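Local coordinates for protein putative isohexenylglutaconyl-CoA hydratase (Pseudomonas aeruginosa, PDB 4ZU2) that probably hydrates isohexenylglutaconyl-CoA, a branched unsaturated acyl-CoA, in citronellate breakdown, as a member of the crotonase (enoyl-CoA hydratase/isomerase) family, at residues E7-E12 with R40-A45; V126-A131 with E198-Q203. All blocks are in the same frame, centred on the assembly; numbering follows the deposited sequence.

Interaction 1: residues E7-E12 with R40-A45; sequences ETLLLE and RAVLAA
V42, on helix 33-47, meets the edge strand 9-14 and E7, two residues before it, through a single methyl group, CG2. With CG1 anti to the backbone N (chi1 167°), CG2 falls anti to V42's own carbonyl carbon and faces L9, L11 and E7 together. The packed side of the contact is formed by the buried V42 and L9, with L9 CD1 4.5 Å from V42 CG2. L9 also packs on L39 of the same helix and on L22 of the neighbouring strand 17-22, while V42 adds L18 of that strand, so the apolar patch continues inward. The solvent side is looser. Here the exposed L11 reaches out to V42 tip to tip, its CD1 4.0 Å from V42 CG2, and the exposed E7 crosses the valine obliquely and touches it through the carboxylate alone, OE1 3.7 Å from V42 CG2. No hydrogen bond or salt bridge joins the two segments, and only 108 Å² is buried between them, although T8 N is hydrogen-bonded to E38 OE1 of the same helix close by. The contact between the segments themselves therefore rests on dispersion and the exclusion of water from V42, with the E7 carboxylate against a methyl that cannot pair with its charge.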
# COMPACT_ATOMS: atom_id res chain seq x y z
N GLU A 7 -20.44 -12.19 30.40
CA GLU A 7 -20.17 -11.30 29.30
C GLU A 7 -20.95 -11.77 28.01
O GLU A 7 -21.89 -12.59 28.06
CB GLU A 7 -18.62 -11.24 29.07
CG GLU A 7 -17.72 -10.29 29.96
CD GLU A 7 -16.37 -9.83 29.29
OE1 GLU A 7 -15.76 -8.80 29.64
OE2 GLU A 7 -15.88 -10.50 28.39
N THR A 8 -20.57 -11.23 26.86
CA THR A 8 -20.82 -11.78 25.53
C THR A 8 -19.49 -12.32 25.01
O THR A 8 -19.33 -12.59 23.81
CB THR A 8 -21.20 -10.69 24.52
OG1 THR A 8 -20.07 -9.80 24.35
CG2 THR A 8 -22.45 -9.91 24.98
N LEU A 9 -18.52 -12.44 25.91
CA LEU A 9 -17.22 -12.95 25.56
C LEU A 9 -16.86 -14.04 26.53
O LEU A 9 -17.35 -14.08 27.67
CB LEU A 9 -16.15 -11.86 25.67
CG LEU A 9 -16.38 -10.62 24.82
CD1 LEU A 9 -15.37 -9.53 25.13
CD2 LEU A 9 -16.34 -11.01 23.35
N LEU A 10 -15.99 -14.91 26.07
CA LEU A 10 -15.30 -15.83 26.94
C LEU A 10 -13.79 -15.53 26.92
O LEU A 10 -13.11 -15.59 25.87
CB LEU A 10 -15.59 -17.27 26.50
CG LEU A 10 -17.06 -17.70 26.59
CD1 LEU A 10 -17.27 -19.01 25.89
CD2 LEU A 10 -17.55 -17.81 28.04
N LEU A 11 -13.28 -15.21 28.10
CA LEU A 11 -11.88 -14.87 28.29
C LEU A 11 -11.05 -16.09 28.73
O LEU A 11 -11.45 -16.83 29.64
CB LEU A 11 -11.80 -13.75 29.32
CG LEU A 11 -12.79 -12.60 29.09
CD1 LEU A 11 -12.58 -11.43 30.05
CD2 LEU A 11 -12.64 -12.11 27.66
N GLU A 12 -9.90 -16.32 28.08
CA GLU A 12 -9.01 -17.44 28.44
C GLU A 12 -7.54 -17.05 28.60
O GLU A 12 -6.74 -17.20 27.69
CB GLU A 12 -9.11 -18.56 27.40
CG GLU A 12 -10.54 -18.93 26.90
CD GLU A 12 -10.50 -20.04 25.82
OE1 GLU A 12 -10.05 -21.15 26.15
OE2 GLU A 12 -10.88 -19.80 24.65
N ARG A 40 -14.03 -3.33 24.61
CA ARG A 40 -13.34 -2.09 24.89
C ARG A 40 -12.84 -2.12 26.31
O ARG A 40 -11.74 -1.62 26.61
CB ARG A 40 -14.26 -0.87 24.67
CG ARG A 40 -14.53 -0.62 23.21
CD ARG A 40 -15.35 0.63 23.00
NE ARG A 40 -14.55 1.83 23.26
CZ ARG A 40 -15.07 3.03 23.49
NH1 ARG A 40 -16.35 3.17 23.49
NH2 ARG A 40 -14.31 4.08 23.74
N ALA A 41 -13.65 -2.70 27.18
CA ALA A 41 -13.31 -2.80 28.61
C ALA A 41 -12.14 -3.73 28.83
O ALA A 41 -11.28 -3.44 29.65
CB ALA A 41 -14.53 -3.30 29.43
N VAL A 42 -12.15 -4.86 28.13
CA VAL A 42 -11.05 -5.82 28.18
C VAL A 42 -9.75 -5.21 27.62
O VAL A 42 -8.69 -5.39 28.20
CB VAL A 42 -11.41 -7.12 27.41
CG1 VAL A 42 -10.18 -7.98 27.19
CG2 VAL A 42 -12.46 -7.93 28.16
N LEU A 43 -9.84 -4.49 26.51
CA LEU A 43 -8.64 -3.92 25.90
C LEU A 43 -8.01 -2.89 26.84
O LEU A 43 -6.79 -2.78 26.91
CB LEU A 43 -8.94 -3.34 24.52
CG LEU A 43 -9.24 -4.38 23.41
CD1 LEU A 43 -9.78 -3.74 22.12
CD2 LEU A 43 -8.06 -5.21 23.08
N ALA A 44 -8.84 -2.13 27.56
CA ALA A 44 -8.32 -1.12 28.48
C ALA A 44 -7.74 -1.77 29.73
O ALA A 44 -6.76 -1.27 30.31
CB ALA A 44 -9.42 -0.14 28.87
N ALA A 45 -8.34 -2.89 30.12
CA ALA A 45 -7.85 -3.68 31.25
C ALA A 45 -6.38 -4.07 31.12
O ALA A 45 -5.61 -4.01 32.09
CB ALA A 45 -8.68 -4.96 31.40

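Interaction 2: residues V126-A131 with E198-Q203; sequences VAIAAA and EETLEQ
A small, wholly buried helix-on-sheet contact places T200 of helix 190-205 over strand 126-130, near one edge of the six-stranded sheet. The strand contributes two residues from the same face, V126 and I128, and the helix answers with one threonine, whose two branches are divided between them. The methyl goes to the valine: T200 CG2 and V126 CG1 approach tip to tip at 4.1 Å. Both methyls lie anti to their own backbone N (chi1 -171° for the valine), which turns them toward each other across the interface. I128 instead runs past the threonine in the opposite direction, and its terminal CD1 comes 4.1 Å from T200 OG1. That hydroxyl, set beside the backbone N (chi1 -64°), is hydrogen-bonded to R196 O one turn earlier in the helix, so its polarity is met there although its neighbour across the contact is a methyl. F185 of the adjacent outermost strand touches V126, I128 and T200 alike, and R164 of the second subunit packs on V126. Across the two segments 97 Å² is buried without any hydrogen bond. The arrangement is that of the alpha/beta core of the crotonase fold, where helices pack against a largely parallel sheet, here through a threonine whose hydroxyl is satisfied within its own helix.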
# COMPACT_ATOMS: atom_id res chain seq x y z
N VAL A 126 -1.72 -9.98 13.17
CA VAL A 126 -1.69 -11.23 12.44
C VAL A 126 -3.12 -11.82 12.32
O VAL A 126 -3.83 -12.05 13.32
CB VAL A 126 -0.70 -12.24 13.11
CG1 VAL A 126 -0.48 -13.50 12.24
CG2 VAL A 126 0.62 -11.58 13.37
N ALA A 127 -3.56 -12.01 11.09
CA ALA A 127 -4.82 -12.69 10.77
C ALA A 127 -4.55 -14.04 10.08
O ALA A 127 -3.78 -14.12 9.08
CB ALA A 127 -5.64 -11.85 9.89
N ILE A 128 -5.15 -15.08 10.63
CA ILE A 128 -5.09 -16.44 10.09
C ILE A 128 -6.53 -16.85 9.74
O ILE A 128 -7.37 -16.94 10.62
CB ILE A 128 -4.51 -17.41 11.15
CG1 ILE A 128 -3.10 -16.98 11.60
CG2 ILE A 128 -4.47 -18.83 10.61
CD1 ILE A 128 -2.76 -17.31 13.03
N ALA A 129 -6.83 -17.10 8.46
CA ALA A 129 -8.20 -17.41 8.05
C ALA A 129 -8.34 -18.85 7.60
O ALA A 129 -7.39 -19.47 7.10
CB ALA A 129 -8.65 -16.50 6.95
N ALA A 130 -9.55 -19.38 7.80
CA ALA A 130 -9.98 -20.64 7.20
C ALA A 130 -10.26 -20.39 5.72
O ALA A 130 -10.89 -19.40 5.38
CB ALA A 130 -11.22 -21.10 7.88
N ALA A 131 -9.80 -21.27 4.82
CA ALA A 131 -10.03 -21.09 3.39
C ALA A 131 -11.48 -20.90 3.02
O ALA A 131 -11.77 -20.28 2.01
CB ALA A 131 -9.47 -22.30 2.60
N GLU A 198 -0.35 -21.41 17.03
CA GLU A 198 0.67 -21.69 18.01
C GLU A 198 2.09 -21.41 17.44
O GLU A 198 3.01 -21.11 18.19
CB GLU A 198 0.54 -23.13 18.54
CG GLU A 198 1.67 -23.53 19.48
CD GLU A 198 1.91 -22.51 20.61
OE1 GLU A 198 0.94 -22.20 21.35
OE2 GLU A 198 3.07 -22.01 20.74
N GLU A 199 2.28 -21.53 16.13
CA GLU A 199 3.57 -21.18 15.55
C GLU A 199 3.81 -19.68 15.78
O GLU A 199 4.82 -19.28 16.38
CB GLU A 199 3.61 -21.52 14.08
CG GLU A 199 4.93 -21.17 13.44
CD GLU A 199 6.13 -21.75 14.19
OE1 GLU A 199 6.00 -22.87 14.76
OE2 GLU A 199 7.21 -21.09 14.18
N THR A 200 2.84 -18.87 15.34
CA THR A 200 2.85 -17.41 15.50
C THR A 200 3.14 -17.05 16.94
O THR A 200 3.97 -16.21 17.23
CB THR A 200 1.50 -16.83 15.12
OG1 THR A 200 1.23 -17.06 13.73
CG2 THR A 200 1.42 -15.32 15.43
N LEU A 201 2.48 -17.73 17.86
CA LEU A 201 2.63 -17.42 19.27
C LEU A 201 4.01 -17.77 19.79
O LEU A 201 4.49 -17.14 20.72
CB LEU A 201 1.57 -18.12 20.10
CG LEU A 201 0.15 -17.53 20.00
CD1 LEU A 201 -0.83 -18.38 20.82
CD2 LEU A 201 0.08 -16.05 20.46
N GLU A 202 4.67 -18.75 19.19
CA GLU A 202 5.99 -19.08 19.69
C GLU A 202 6.99 -18.08 19.08
O GLU A 202 7.93 -17.70 19.73
CB GLU A 202 6.36 -20.54 19.43
CG GLU A 202 7.36 -21.03 20.45
CD GLU A 202 6.78 -21.32 21.81
OE1 GLU A 202 5.64 -21.85 21.85
OE2 GLU A 202 7.44 -20.99 22.82
N GLN A 203 6.73 -17.61 17.86
CA GLN A 203 7.54 -16.53 17.30
C GLN A 203 7.47 -15.28 18.16
O GLN A 203 8.46 -14.57 18.34
CB GLN A 203 7.09 -16.18 15.91
CG GLN A 203 7.29 -17.32 14.95
CD GLN A 203 6.78 -17.01 13.57
OE1 GLN A 203 5.61 -16.70 13.37
NE2 GLN A 203 7.67 -17.06 12.60

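In the fold
Both segments of interaction 1 precede those of interaction 2 in sequence. The centres of the two contacts lie 21 Å apart and their nearest atoms about 9 Å apart, so the two do not make contact. Both rest on the same six-stranded sheet: interaction 1 uses its outermost strand 9-14 with helix 33-47, whereas interaction 2 uses strand 126-130, next to the other outermost strand 185-187, with helix 190-205. Three strands, 17-22, 54-59 and 104-109, separate the two. The contacts thus fix helices from early and late sequence onto one common sheet of the crotonase fold, and the second lies where another subunit also approaches.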